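Local coordinates for protein leucyl-trna synthetase (Plasmodium falciparum, PDB 5FOC) that is the editing domain of the cytosolic leucyl-tRNA synthetase, a class I enzyme, and probably deacylates wrongly charged tRNA(Leu), at residues T9-F14 with Q361-N366; I13-V18 with L226-N231; N17-Y22 with F114-K119; Q136-I141 with Y239-T244. The protein carries 2 engineered substitutions. One frame throughout, in Å; residues are numbered along the deposited sequence.

Overall arrangement
All four contacts belong to one editing domain, and three of them meet in its large mixed sheet. Contacts 1 and 2 share strand 7-15: in contact 1 helix 352-365 rests on it through a few aliphatic side chains, while in contact 2 strand 227-229 pairs with its end through antiparallel hydrogen bonds. Contact 4, the most central, continues that sheet with parallel pairing; it joins contact 2 through Leu226 O and Ile240 N, 2.8 Å apart. Contact 3 lies farther out, about 18 Å between its centre and that of the chain, where two helices pack by aromatic and valine side chains. Contacts 1 and 4 are buried; contacts 2 and 3 are partly open.

Contact 1 (T9-F14 with Q361-N366)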
loop_
_atom_site.group_PDB
_atom_site.type_symbol
_atom_site.label_atom_id
_atom_site.label_comp_id
_atom_site.label_asym_id
_atom_site.label_seq_id
_atom_site.Cartn_x
_atom_site.Cartn_y
_atom_site.Cartn_z
ATOM N N THR A 9 -5.732 6.443 7.037
ATOM C CA THR A 9 -4.774 7.343 6.421
ATOM C C THR A 9 -4.170 6.544 5.265
ATOM O O THR A 9 -3.773 5.421 5.457
ATOM C CB THR A 9 -3.677 7.807 7.377
ATOM O OG1 THR A 9 -4.252 8.431 8.510
ATOM C CG2 THR A 9 -2.776 8.822 6.683
ATOM N N LEU A 10 -4.343 7.060 4.078
ATOM C CA LEU A 10 -3.673 6.505 2.892
ATOM C C LEU A 10 -2.330 7.194 2.704
ATOM O O LEU A 10 -2.224 8.407 2.736
ATOM C CB LEU A 10 -4.526 6.664 1.631
ATOM C CG LEU A 10 -5.985 6.210 1.714
ATOM C CD1 LEU A 10 -6.627 6.336 0.346
ATOM C CD2 LEU A 10 -6.104 4.819 2.292
ATOM N N ILE A 11 -1.298 6.372 2.536
ATOM C CA ILE A 11 0.072 6.853 2.323
ATOM C C ILE A 11 0.431 6.543 0.881
ATOM O O ILE A 11 0.150 5.462 0.391
ATOM C CB ILE A 11 1.024 6.182 3.328
ATOM C CG1 ILE A 11 0.614 6.586 4.779
ATOM C CG2 ILE A 11 2.481 6.566 3.071
ATOM C CD1 ILE A 11 1.387 5.905 5.876
ATOM N N LYS A 12 1.061 7.546 0.233
ATOM C CA LYS A 12 1.570 7.369 -1.139
ATOM C C LYS A 12 2.805 6.493 -1.122
ATOM O O LYS A 12 3.786 6.857 -0.530
ATOM C CB LYS A 12 1.859 8.697 -1.777
ATOM C CG LYS A 12 0.597 9.478 -2.119
ATOM C CD LYS A 12 0.890 10.884 -2.521
ATOM C CE LYS A 12 -0.318 11.719 -2.865
ATOM N NZ LYS A 12 0.124 13.093 -3.138
ATOM N N ILE A 13 2.669 5.316 -1.684
ATOM C CA ILE A 13 3.754 4.351 -1.732
ATOM C C ILE A 13 4.245 4.323 -3.197
ATOM O O ILE A 13 3.660 3.712 -4.055
ATOM C CB ILE A 13 3.329 2.947 -1.213
ATOM C CG1 ILE A 13 2.957 3.002 0.269
ATOM C CG2 ILE A 13 4.435 1.928 -1.393
ATOM C CD1 ILE A 13 2.400 1.701 0.813
ATOM N N PHE A 14 5.381 4.989 -3.424
ATOM C CA PHE A 14 5.865 5.183 -4.778
ATOM C C PHE A 14 6.653 3.935 -5.200
ATOM O O PHE A 14 7.295 3.278 -4.378
ATOM C CB PHE A 14 6.848 6.369 -4.792
ATOM C CG PHE A 14 6.205 7.697 -4.449
ATOM C CD1 PHE A 14 5.563 8.448 -5.418
ATOM C CD2 PHE A 14 6.238 8.175 -3.157
ATOM C CE1 PHE A 14 4.937 9.640 -5.080
ATOM C CE2 PHE A 14 5.620 9.379 -2.817
ATOM C CZ PHE A 14 4.959 10.099 -3.771
ATOM N N GLN A 361 -2.247 15.000 10.245
ATOM C CA GLN A 361 -2.110 16.385 9.780
ATOM C C GLN A 361 -0.890 16.581 8.855
ATOM O O GLN A 361 -1.028 17.179 7.790
ATOM C CB GLN A 361 -2.043 17.383 10.967
ATOM C CG GLN A 361 -3.370 17.502 11.743
ATOM C CD GLN A 361 -3.275 18.361 12.997
ATOM O OE1 GLN A 361 -2.265 19.016 13.249
ATOM N NE2 GLN A 361 -4.352 18.368 13.791
ATOM N N ASN A 362 0.276 16.050 9.248
ATOM C CA ASN A 362 1.523 16.327 8.553
ATOM C C ASN A 362 1.517 15.597 7.241
ATOM O O ASN A 362 1.916 16.159 6.205
ATOM C CB ASN A 362 2.741 15.921 9.400
ATOM C CG ASN A 362 2.940 16.818 10.625
ATOM O OD1 ASN A 362 2.605 18.016 10.614
ATOM N ND2 ASN A 362 3.508 16.246 11.688
ATOM N N ILE A 363 1.048 14.350 7.275
ATOM C CA ILE A 363 0.998 13.542 6.051
ATOM C C ILE A 363 0.129 14.209 4.998
ATOM O O ILE A 363 0.549 14.314 3.833
ATOM C CB ILE A 363 0.516 12.118 6.326
ATOM C CG1 ILE A 363 1.593 11.374 7.116
ATOM C CG2 ILE A 363 0.086 11.401 5.032
ATOM C CD1 ILE A 363 1.192 10.020 7.647
ATOM N N ILE A 364 -1.057 14.685 5.403
ATOM C CA ILE A 364 -1.983 15.353 4.486
ATOM C C ILE A 364 -1.403 16.683 3.996
ATOM O O ILE A 364 -1.392 16.957 2.785
ATOM C CB ILE A 364 -3.385 15.520 5.121
ATOM C CG1 ILE A 364 -4.211 14.245 4.941
ATOM C CG2 ILE A 364 -4.173 16.659 4.464
ATOM C CD1 ILE A 364 -3.557 12.930 5.299
ATOM N N ARG A 365 -0.865 17.470 4.924
ATOM C CA ARG A 365 -0.344 18.794 4.603
ATOM C C ARG A 365 0.834 18.720 3.622
ATOM O O ARG A 365 0.926 19.544 2.742
ATOM C CB ARG A 365 0.074 19.542 5.878
ATOM C CG ARG A 365 0.376 21.011 5.644
ATOM C CD ARG A 365 0.898 21.698 6.895
ATOM N NE ARG A 365 2.162 21.098 7.340
ATOM C CZ ARG A 365 2.332 20.300 8.403
ATOM N NH1 ARG A 365 1.323 19.967 9.221
ATOM N NH2 ARG A 365 3.553 19.826 8.659
ATOM N N ASN A 366 1.684 17.701 3.778
ATOM C CA ASN A 366 2.857 17.475 2.912
ATOM C C ASN A 366 2.512 16.777 1.606
ATOM O O ASN A 366 3.408 16.497 0.825
ATOM C CB ASN A 366 3.924 16.645 3.656
ATOM C CG ASN A 366 4.594 17.405 4.796
ATOM O OD1 ASN A 366 4.580 18.623 4.840
ATOM N ND2 ASN A 366 5.230 16.668 5.705
#
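Ile363 reaches from helix 352-365 onto strand 7-15, where its CG2 meets the methyl of Thr9. This is helix-on-strand packing in the class I synthetase editing domain, with the last turn of the helix lying against the large mixed sheet. The segment axes pass 9.7 Å apart at 48°, and the interface is small and aliphatic. CG2 of Ile363 and CG2 of Thr9 are 4.2 Å apart, and the two side chains run obliquely to each other. On Thr9 the methyl stands opposite the backbone N (OG1 chi1 -57°), which turns carbon rather than hydroxyl toward the helix. The other branch of Ile363 reaches toward the strand, its CD1 4.5 Å from Ile11 CD1. Ile364 adds a lighter touch from the next position: its CD1 is folded back toward the strand, 4.4 Å from Thr9 CG2. Leu371 of strand 369-373 also touches both Thr9 and Ile364, and Thr127 of strand 120-127 touches Ile11. On the helix itself, Arg365 folds back over one turn and grips Asn362 OD1 with NH1 and NH2, at 2.7 Å from NH1. The oxygen lies close to the guanidinium plane; NH1 approaches it in the carbonyl plane, whereas NH2 comes from 44° above that plane.

Contact 2 (I13-V18 with L226-N231)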
loop_
_atom_site.group_PDB
_atom_site.type_symbol
_atom_site.label_atom_id
_atom_site.label_comp_id
_atom_site.label_asym_id
_atom_site.label_seq_id
_atom_site.Cartn_x
_atom_site.Cartn_y
_atom_site.Cartn_z
ATOM N N ILE A 13 2.669 5.316 -1.684
ATOM C CA ILE A 13 3.754 4.351 -1.732
ATOM C C ILE A 13 4.245 4.323 -3.197
ATOM O O ILE A 13 3.660 3.712 -4.055
ATOM C CB ILE A 13 3.329 2.947 -1.213
ATOM C CG1 ILE A 13 2.957 3.002 0.269
ATOM C CG2 ILE A 13 4.435 1.928 -1.393
ATOM C CD1 ILE A 13 2.400 1.701 0.813
ATOM N N PHE A 14 5.381 4.989 -3.424
ATOM C CA PHE A 14 5.865 5.183 -4.778
ATOM C C PHE A 14 6.653 3.935 -5.200
ATOM O O PHE A 14 7.295 3.278 -4.378
ATOM C CB PHE A 14 6.848 6.369 -4.792
ATOM C CG PHE A 14 6.205 7.697 -4.449
ATOM C CD1 PHE A 14 5.563 8.448 -5.418
ATOM C CD2 PHE A 14 6.238 8.175 -3.157
ATOM C CE1 PHE A 14 4.937 9.640 -5.080
ATOM C CE2 PHE A 14 5.620 9.379 -2.817
ATOM C CZ PHE A 14 4.959 10.099 -3.771
ATOM N N VAL A 15 6.541 3.616 -6.482
ATOM C CA VAL A 15 7.362 2.566 -7.101
ATOM C C VAL A 15 8.742 3.116 -7.523
ATOM O O VAL A 15 8.822 4.140 -8.168
ATOM C CB VAL A 15 6.626 1.993 -8.326
ATOM C CG1 VAL A 15 7.509 1.086 -9.185
ATOM C CG2 VAL A 15 5.337 1.272 -7.888
ATOM N N SER A 16 9.781 2.415 -7.062
ATOM C CA SER A 16 11.194 2.749 -7.389
ATOM C C SER A 16 11.513 2.423 -8.853
ATOM O O SER A 16 11.955 3.294 -9.574
ATOM C CB SER A 16 12.176 2.009 -6.440
ATOM O OG SER A 16 11.815 2.139 -5.068
ATOM N N ASN A 17 11.244 1.202 -9.281
ATOM C CA ASN A 17 11.565 0.796 -10.673
ATOM C C ASN A 17 10.363 0.783 -11.561
ATOM O O ASN A 17 9.763 -0.260 -11.846
ATOM C CB ASN A 17 12.310 -0.540 -10.742
ATOM C CG ASN A 17 13.045 -0.763 -12.108
ATOM O OD1 ASN A 17 12.590 -0.373 -13.206
ATOM N ND2 ASN A 17 14.185 -1.414 -12.027
ATOM N N VAL A 18 10.068 1.965 -12.045
ATOM C CA VAL A 18 8.954 2.185 -12.931
ATOM C C VAL A 18 9.058 1.517 -14.266
ATOM O O VAL A 18 8.093 1.083 -14.831
ATOM C CB VAL A 18 8.540 3.687 -13.026
ATOM C CG1 VAL A 18 7.930 4.178 -11.680
ATOM C CG2 VAL A 18 9.646 4.594 -13.551
ATOM N N LEU A 226 8.542 -6.014 -6.262
ATOM C CA LEU A 226 8.752 -4.638 -6.645
ATOM C C LEU A 226 9.248 -3.824 -5.475
ATOM O O LEU A 226 8.794 -3.985 -4.328
ATOM C CB LEU A 226 7.491 -3.947 -7.154
ATOM C CG LEU A 226 6.984 -4.128 -8.560
ATOM C CD1 LEU A 226 5.765 -3.233 -8.788
ATOM C CD2 LEU A 226 8.062 -3.715 -9.533
ATOM N N GLU A 227 10.135 -2.896 -5.768
ATOM C CA GLU A 227 10.680 -2.015 -4.746
ATOM C C GLU A 227 9.802 -0.766 -4.692
ATOM O O GLU A 227 9.482 -0.158 -5.712
ATOM C CB GLU A 227 12.183 -1.695 -5.109
ATOM C CG GLU A 227 12.850 -0.898 -3.998
ATOM C CD GLU A 227 14.268 -0.437 -4.345
ATOM O OE1 GLU A 227 14.523 -0.294 -5.539
ATOM O OE2 GLU A 227 15.055 -0.184 -3.428
ATOM N N THR A 228 9.364 -0.428 -3.461
ATOM C CA THR A 228 8.592 0.808 -3.214
ATOM C C THR A 228 9.248 1.685 -2.132
ATOM O O THR A 228 10.143 1.236 -1.392
ATOM C CB THR A 228 7.108 0.493 -2.844
ATOM O OG1 THR A 228 7.100 -0.146 -1.585
ATOM C CG2 THR A 228 6.453 -0.386 -3.925
ATOM N N TYR A 229 8.756 2.923 -2.004
ATOM C CA TYR A 229 9.195 3.781 -0.924
ATOM C C TYR A 229 8.088 4.808 -0.641
ATOM O O TYR A 229 7.225 5.030 -1.482
ATOM C CB TYR A 229 10.582 4.437 -1.233
ATOM C CG TYR A 229 10.503 5.422 -2.343
ATOM C CD1 TYR A 229 10.471 5.001 -3.665
ATOM C CD2 TYR A 229 10.373 6.787 -2.079
ATOM C CE1 TYR A 229 10.360 5.912 -4.708
ATOM C CE2 TYR A 229 10.209 7.702 -3.112
ATOM C CZ TYR A 229 10.232 7.264 -4.431
ATOM O OH TYR A 229 10.100 8.200 -5.453
ATOM N N THR A 230 8.200 5.437 0.518
ATOM C CA THR A 230 7.355 6.608 0.837
ATOM C C THR A 230 8.253 7.789 1.176
ATOM O O THR A 230 9.503 7.595 1.336
ATOM C CB THR A 230 6.452 6.352 2.078
ATOM O OG1 THR A 230 7.231 6.439 3.267
ATOM C CG2 THR A 230 5.700 5.022 1.972
ATOM N N ASN A 231 7.719 8.990 1.311
ATOM C CA ASN A 231 8.530 10.134 1.736
ATOM C C ASN A 231 8.660 10.257 3.258
ATOM O O ASN A 231 9.218 11.238 3.764
ATOM C CB ASN A 231 7.999 11.432 1.118
ATOM C CG ASN A 231 8.223 11.481 -0.380
ATOM O OD1 ASN A 231 9.280 11.052 -0.887
ATOM N ND2 ASN A 231 7.276 12.026 -1.098
HETATM O O HOH W 1 10.327 -1.053 -8.302
#
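The Tyr229 ring carries Phe14 CB over one face, a CH-pi contact 3.8 Å from the ring centroid, and has Ser16 OG at its edge. The Phe14 ring slides past it, planes 26° apart with little overlap; Tyr229 O and Thr230 CA lie at the edge of the Phe14 ring. Tyr229 bends over its partner because CG sits between its backbone N and carbonyl carbon (chi1 68°). Below the rings, Phe14 and Tyr229 form an antiparallel hydrogen-bonded pair, with Phe14 N to Tyr229 O at 2.7 Å and the reverse bond at 2.8 Å from Tyr229 N to Phe14 O. Ser16 N continues the ladder to Glu227 O, which also accepts from a water bound by Asn17 N. Opposite the rings, Ile13 CG2 presses tightly on Thr228 CB, 3.4 Å away. The Thr228 hydroxyl bonds with Leu238 O and Thr139 OG1. Strand 227-229 thus lies between strands 7-15 and 238-242, while Phe21 of helix 18-35 touches both Val15 and Leu226.

Contact 3 (N17-Y22 with F114-K119)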
loop_
_atom_site.group_PDB
_atom_site.type_symbol
_atom_site.label_atom_id
_atom_site.label_comp_id
_atom_site.label_asym_id
_atom_site.label_seq_id
_atom_site.Cartn_x
_atom_site.Cartn_y
_atom_site.Cartn_z
ATOM N N ASN A 17 11.244 1.202 -9.281
ATOM C CA ASN A 17 11.565 0.796 -10.673
ATOM C C ASN A 17 10.363 0.783 -11.561
ATOM O O ASN A 17 9.763 -0.260 -11.846
ATOM C CB ASN A 17 12.310 -0.540 -10.742
ATOM C CG ASN A 17 13.045 -0.763 -12.108
ATOM O OD1 ASN A 17 12.590 -0.373 -13.206
ATOM N ND2 ASN A 17 14.185 -1.414 -12.027
ATOM N N VAL A 18 10.068 1.965 -12.045
ATOM C CA VAL A 18 8.954 2.185 -12.931
ATOM C C VAL A 18 9.058 1.517 -14.266
ATOM O O VAL A 18 8.093 1.083 -14.831
ATOM C CB VAL A 18 8.540 3.687 -13.026
ATOM C CG1 VAL A 18 7.930 4.178 -11.680
ATOM C CG2 VAL A 18 9.646 4.594 -13.551
ATOM N N LYS A 19 10.293 1.323 -14.799
ATOM C CA LYS A 19 10.388 0.532 -15.999
ATOM C C LYS A 19 10.005 -0.928 -15.825
ATOM O O LYS A 19 9.408 -1.507 -16.699
ATOM C CB LYS A 19 11.864 0.596 -16.531
ATOM C CG LYS A 19 12.188 1.978 -17.044
ATOM C CD LYS A 19 13.676 2.116 -17.481
ATOM C CE LYS A 19 13.983 3.539 -17.918
ATOM N NZ LYS A 19 15.374 3.609 -18.517
ATOM N N ASP A 20 10.329 -1.534 -14.684
ATOM C CA ASP A 20 9.832 -2.901 -14.398
ATOM C C ASP A 20 8.279 -2.920 -14.203
ATOM O O ASP A 20 7.601 -3.856 -14.639
ATOM C CB ASP A 20 10.483 -3.479 -13.130
ATOM C CG ASP A 20 11.954 -3.819 -13.318
ATOM O OD1 ASP A 20 12.450 -4.005 -14.472
ATOM O OD2 ASP A 20 12.626 -3.935 -12.272
ATOM N N PHE A 21 7.768 -1.843 -13.602
ATOM C CA PHE A 21 6.321 -1.706 -13.507
ATOM C C PHE A 21 5.672 -1.667 -14.908
ATOM O O PHE A 21 4.654 -2.312 -15.152
ATOM C CB PHE A 21 5.939 -0.455 -12.692
ATOM C CG PHE A 21 4.419 -0.358 -12.362
ATOM C CD1 PHE A 21 3.530 0.220 -13.244
ATOM C CD2 PHE A 21 3.964 -0.868 -11.181
ATOM C CE1 PHE A 21 2.138 0.245 -12.950
ATOM C CE2 PHE A 21 2.578 -0.807 -10.869
ATOM C CZ PHE A 21 1.703 -0.229 -11.747
ATOM N N TYR A 22 6.238 -0.877 -15.829
ATOM C CA TYR A 22 5.778 -0.867 -17.215
ATOM C C TYR A 22 5.790 -2.279 -17.869
ATOM O O TYR A 22 4.894 -2.614 -18.633
ATOM C CB TYR A 22 6.689 0.079 -18.027
ATOM C CG TYR A 22 6.414 0.158 -19.495
ATOM C CD1 TYR A 22 5.138 0.380 -20.004
ATOM C CD2 TYR A 22 7.488 0.070 -20.430
ATOM C CE1 TYR A 22 4.917 0.463 -21.363
ATOM C CE2 TYR A 22 7.257 0.168 -21.764
ATOM C CZ TYR A 22 6.002 0.359 -22.255
ATOM O OH TYR A 22 5.762 0.465 -23.600
ATOM N N PHE A 114 4.835 7.082 -20.430
ATOM C CA PHE A 114 3.719 7.284 -19.508
ATOM C C PHE A 114 4.081 6.962 -18.065
ATOM O O PHE A 114 3.665 7.674 -17.141
ATOM C CB PHE A 114 2.537 6.454 -19.934
ATOM C CG PHE A 114 1.229 6.912 -19.365
ATOM C CD1 PHE A 114 0.660 8.102 -19.787
ATOM C CD2 PHE A 114 0.562 6.138 -18.462
ATOM C CE1 PHE A 114 -0.588 8.516 -19.349
ATOM C CE2 PHE A 114 -0.673 6.562 -17.967
ATOM C CZ PHE A 114 -1.239 7.752 -18.411
ATOM N N PHE A 115 4.838 5.887 -17.853
ATOM C CA PHE A 115 5.238 5.412 -16.539
ATOM C C PHE A 115 6.536 6.021 -16.025
ATOM O O PHE A 115 6.739 6.047 -14.801
ATOM C CB PHE A 115 5.349 3.905 -16.558
ATOM C CG PHE A 115 4.093 3.249 -16.998
ATOM C CD1 PHE A 115 3.774 3.109 -18.347
ATOM C CD2 PHE A 115 3.173 2.814 -16.053
ATOM C CE1 PHE A 115 2.558 2.538 -18.743
ATOM C CE2 PHE A 115 1.967 2.236 -16.440
ATOM C CZ PHE A 115 1.639 2.106 -17.763
ATOM N N VAL A 116 7.418 6.457 -16.937
ATOM C CA VAL A 116 8.714 7.044 -16.569
ATOM C C VAL A 116 8.690 8.587 -16.507
ATOM O O VAL A 116 9.265 9.177 -15.600
ATOM C CB VAL A 116 9.845 6.585 -17.537
ATOM C CG1 VAL A 116 11.169 7.262 -17.174
ATOM C CG2 VAL A 116 9.990 5.081 -17.475
ATOM N N LYS A 117 8.064 9.233 -17.488
ATOM C CA LYS A 117 8.085 10.691 -17.583
ATOM C C LYS A 117 6.769 11.345 -17.167
ATOM O O LYS A 117 6.787 12.343 -16.442
ATOM C CB LYS A 117 8.426 11.103 -18.997
ATOM C CG LYS A 117 9.850 10.750 -19.436
ATOM C CD LYS A 117 10.212 11.579 -20.653
ATOM C CE LYS A 117 11.397 11.024 -21.417
ATOM N NZ LYS A 117 11.462 11.767 -22.694
ATOM N N ASP A 118 5.638 10.787 -17.594
ATOM C CA ASP A 118 4.394 11.534 -17.585
ATOM C C ASP A 118 3.721 11.446 -16.191
ATOM O O ASP A 118 3.203 12.460 -15.701
ATOM C CB ASP A 118 3.383 10.998 -18.638
ATOM C CG ASP A 118 3.806 11.230 -20.107
ATOM O OD1 ASP A 118 4.757 11.996 -20.378
ATOM O OD2 ASP A 118 3.143 10.628 -21.014
ATOM N N LYS A 119 3.712 10.255 -15.592
ATOM C CA LYS A 119 2.903 9.998 -14.362
ATOM C C LYS A 119 3.803 9.404 -13.265
ATOM O O LYS A 119 4.848 8.755 -13.578
ATOM C CB LYS A 119 1.773 8.983 -14.653
ATOM C CG LYS A 119 0.828 9.319 -15.769
ATOM C CD LYS A 119 0.266 10.725 -15.697
ATOM C CE LYS A 119 -0.676 11.038 -16.832
ATOM N NZ LYS A 119 -1.255 12.404 -16.651
#
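Phe115 packs tightly against two aromatic rings of helix 18-35, which approach from one side of its plane, Tyr22 by the CD1 rim and Phe21 by the CD2 rim, while Val116 and Lys19 make a looser contact toward solvent. Tyr22 CD1 stands 3.5 Å from Phe115 CD1; the ring planes meet at 33°, an oblique pair with centroids 5.4 Å apart. Phe21 CD1 is 3.8 Å from Phe115 CD2, and that carbon lies near the plane of the Phe21 ring. Phe21 and Tyr22 both point CG opposite the backbone N (chi1 177° in Tyr22), which sends both rings toward Phe115. Val18 fits alongside, its CB 3.5 Å from Phe115 O. Toward solvent, Val116 CG2 touches a methyl of Val18. Lys19 CG, part of an extended, exposed chain, lies 3.8 Å from Val116 CG2. Helix 18-35 begins here: Asn17 OD1 caps it by accepting from Asp20 N at 2.9 Å. Beneath the pair lies strand 120-127, whose Val121 touches Val18, Phe21 and Phe115. The two helical segments, their axes at 144°, meet mainly by apolar packing, with no hydrogen bond or salt bridge between them, consistent with a fit set by ring and methyl shape.

Contact 4 (Q136-I141 with Y239-T244); sequences QNYTFI and YILPMT
Leu241 and Met243 press their methyls onto the rings of the parallel neighbour strand. Leu241 CD1 lies over one face of Tyr138, 3.7 Å from the ring centroid, and Met243 CE lies over a face of Phe140, a CH-pi contact at 3.9 Å. The bend at Met243 chi3 (-106°) swings CE over the ring; SD, 4.3 Å from the Phe140 centroid, stands obliquely to it, a Met-aromatic contact. On the other face of the sheet, Ile141 CG2 and Ile240 CG2 are squeezed to 3.4 Å. Between the faces runs a parallel ladder of four bonds: Thr139 N to Tyr239 O, Leu241 N to Thr139 O at 2.8 Å, Ile141 N to Leu241 O, and Met243 N to Ile141 O. At the polar edge Gln136 NE2 turns back to Tyr138 O, 2.8 Å away, and the Tyr138 hydroxyl bonds with Gln289 O and Asn292 N. Strand 138-141 is flanked by strands 238-242 and 254-257, and helix 263-274 packs over the face bearing Tyr138 and Phe140.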
loop_
_atom_site.group_PDB
_atom_site.type_symbol
_atom_site.label_atom_id
_atom_site.label_comp_id
_atom_site.label_asym_id
_atom_site.label_seq_id
_atom_site.Cartn_x
_atom_site.Cartn_y
_atom_site.Cartn_z
ATOM N N GLN A 136 8.308 1.786 8.365
ATOM C CA GLN A 136 7.840 0.887 7.333
ATOM C C GLN A 136 9.047 0.172 6.678
ATOM O O GLN A 136 9.961 0.881 6.258
ATOM C CB GLN A 136 7.050 1.624 6.259
ATOM C CG GLN A 136 6.386 0.683 5.292
ATOM C CD GLN A 136 5.580 1.332 4.208
ATOM O OE1 GLN A 136 5.325 2.530 4.251
ATOM N NE2 GLN A 136 5.246 0.565 3.167
ATOM N N ASN A 137 9.011 -1.136 6.664
ATOM C CA ASN A 137 10.115 -1.938 6.008
ATOM C C ASN A 137 9.715 -2.688 4.763
ATOM O O ASN A 137 10.575 -3.080 3.940
ATOM C CB ASN A 137 10.878 -2.783 7.039
ATOM C CG ASN A 137 10.032 -3.737 7.838
ATOM O OD1 ASN A 137 8.811 -3.479 8.047
ATOM N ND2 ASN A 137 10.634 -4.781 8.377
ATOM N N TYR A 138 8.421 -2.911 4.541
ATOM C CA TYR A 138 7.873 -3.569 3.401
ATOM C C TYR A 138 6.500 -2.981 3.079
ATOM O O TYR A 138 6.026 -2.085 3.824
ATOM C CB TYR A 138 7.759 -5.094 3.593
ATOM C CG TYR A 138 9.096 -5.727 3.745
ATOM C CD1 TYR A 138 9.806 -6.025 2.607
ATOM C CD2 TYR A 138 9.678 -5.955 4.972
ATOM C CE1 TYR A 138 11.065 -6.584 2.711
ATOM C CE2 TYR A 138 10.932 -6.548 5.094
ATOM C CZ TYR A 138 11.643 -6.818 3.922
ATOM O OH TYR A 138 12.944 -7.365 4.058
ATOM N N THR A 139 5.960 -3.406 1.959
ATOM C CA THR A 139 4.590 -3.084 1.566
ATOM C C THR A 139 3.874 -4.398 1.333
ATOM O O THR A 139 4.307 -5.246 0.601
ATOM C CB THR A 139 4.604 -2.220 0.272
ATOM O OG1 THR A 139 5.227 -0.966 0.552
ATOM C CG2 THR A 139 3.198 -2.060 -0.298
ATOM N N PHE A 140 2.730 -4.600 1.982
ATOM C CA PHE A 140 1.989 -5.822 1.798
ATOM C C PHE A 140 0.797 -5.671 0.846
ATOM O O PHE A 140 0.123 -4.609 0.819
ATOM C CB PHE A 140 1.389 -6.353 3.104
ATOM C CG PHE A 140 2.355 -6.847 4.128
ATOM C CD1 PHE A 140 3.241 -7.903 3.856
ATOM C CD2 PHE A 140 2.291 -6.354 5.437
ATOM C CE1 PHE A 140 4.067 -8.409 4.883
ATOM C CE2 PHE A 140 3.092 -6.850 6.434
ATOM C CZ PHE A 140 4.009 -7.869 6.152
ATOM N N ILE A 141 0.594 -6.729 0.070
ATOM C CA ILE A 141 -0.488 -6.837 -0.910
ATOM C C ILE A 141 -1.067 -8.230 -0.864
ATOM O O ILE A 141 -0.405 -9.170 -0.433
ATOM C CB ILE A 141 0.023 -6.472 -2.326
ATOM C CG1 ILE A 141 -1.089 -6.096 -3.264
ATOM C CG2 ILE A 141 0.859 -7.588 -2.922
ATOM C CD1 ILE A 141 -0.636 -5.410 -4.550
ATOM N N TYR A 239 10.157 -3.591 -0.262
ATOM C CA TYR A 239 9.731 -4.546 -1.254
ATOM C C TYR A 239 8.276 -4.883 -0.984
ATOM O O TYR A 239 7.863 -4.944 0.205
ATOM C CB TYR A 239 10.616 -5.784 -1.236
ATOM C CG TYR A 239 12.065 -5.406 -1.509
ATOM C CD1 TYR A 239 12.441 -4.879 -2.721
ATOM C CD2 TYR A 239 13.000 -5.499 -0.504
ATOM C CE1 TYR A 239 13.779 -4.503 -2.922
ATOM C CE2 TYR A 239 14.346 -5.155 -0.724
ATOM C CZ TYR A 239 14.676 -4.619 -1.921
ATOM O OH TYR A 239 16.021 -4.277 -2.122
ATOM N N ILE A 240 7.583 -5.196 -2.065
ATOM C CA ILE A 240 6.194 -5.708 -1.945
ATOM C C ILE A 240 6.246 -7.176 -1.543
ATOM O O ILE A 240 6.837 -8.008 -2.254
ATOM C CB ILE A 240 5.362 -5.500 -3.193
ATOM C CG1 ILE A 240 5.215 -4.024 -3.446
ATOM C CG2 ILE A 240 3.967 -6.126 -3.025
ATOM C CD1 ILE A 240 4.473 -3.596 -4.683
ATOM N N LEU A 241 5.543 -7.540 -0.454
ATOM C CA LEU A 241 5.455 -8.886 0.023
ATOM C C LEU A 241 3.999 -9.369 0.097
ATOM O O LEU A 241 3.134 -8.530 0.246
ATOM C CB LEU A 241 6.059 -9.004 1.410
ATOM C CG LEU A 241 7.535 -8.691 1.662
ATOM C CD1 LEU A 241 7.854 -8.933 3.120
ATOM C CD2 LEU A 241 8.386 -9.586 0.794
ATOM N N PRO A 242 3.774 -10.666 -0.022
ATOM C CA PRO A 242 2.399 -11.189 0.003
ATOM C C PRO A 242 1.846 -11.403 1.411
ATOM O O PRO A 242 2.490 -11.983 2.252
ATOM C CB PRO A 242 2.526 -12.503 -0.731
ATOM C CG PRO A 242 3.893 -12.981 -0.358
ATOM C CD PRO A 242 4.748 -11.736 -0.344
ATOM N N MET A 243 0.598 -10.931 1.616
ATOM C CA MET A 243 -0.119 -11.145 2.877
ATOM C C MET A 243 -1.528 -11.558 2.485
ATOM O O MET A 243 -2.312 -10.733 2.020
ATOM C CB MET A 243 -0.081 -9.893 3.715
ATOM C CG MET A 243 -0.881 -9.970 5.033
ATOM S SD MET A 243 -0.912 -8.410 5.958
ATOM C CE MET A 243 0.190 -8.717 7.318
ATOM N N THR A 244 -1.814 -12.863 2.609
ATOM C CA THR A 244 -3.107 -13.426 2.160
ATOM C C THR A 244 -4.269 -13.070 3.046
ATOM O O THR A 244 -5.398 -13.317 2.647
ATOM C CB THR A 244 -3.058 -14.957 2.028
ATOM O OG1 THR A 244 -2.744 -15.567 3.301
ATOM C CG2 THR A 244 -2.037 -15.322 0.981
#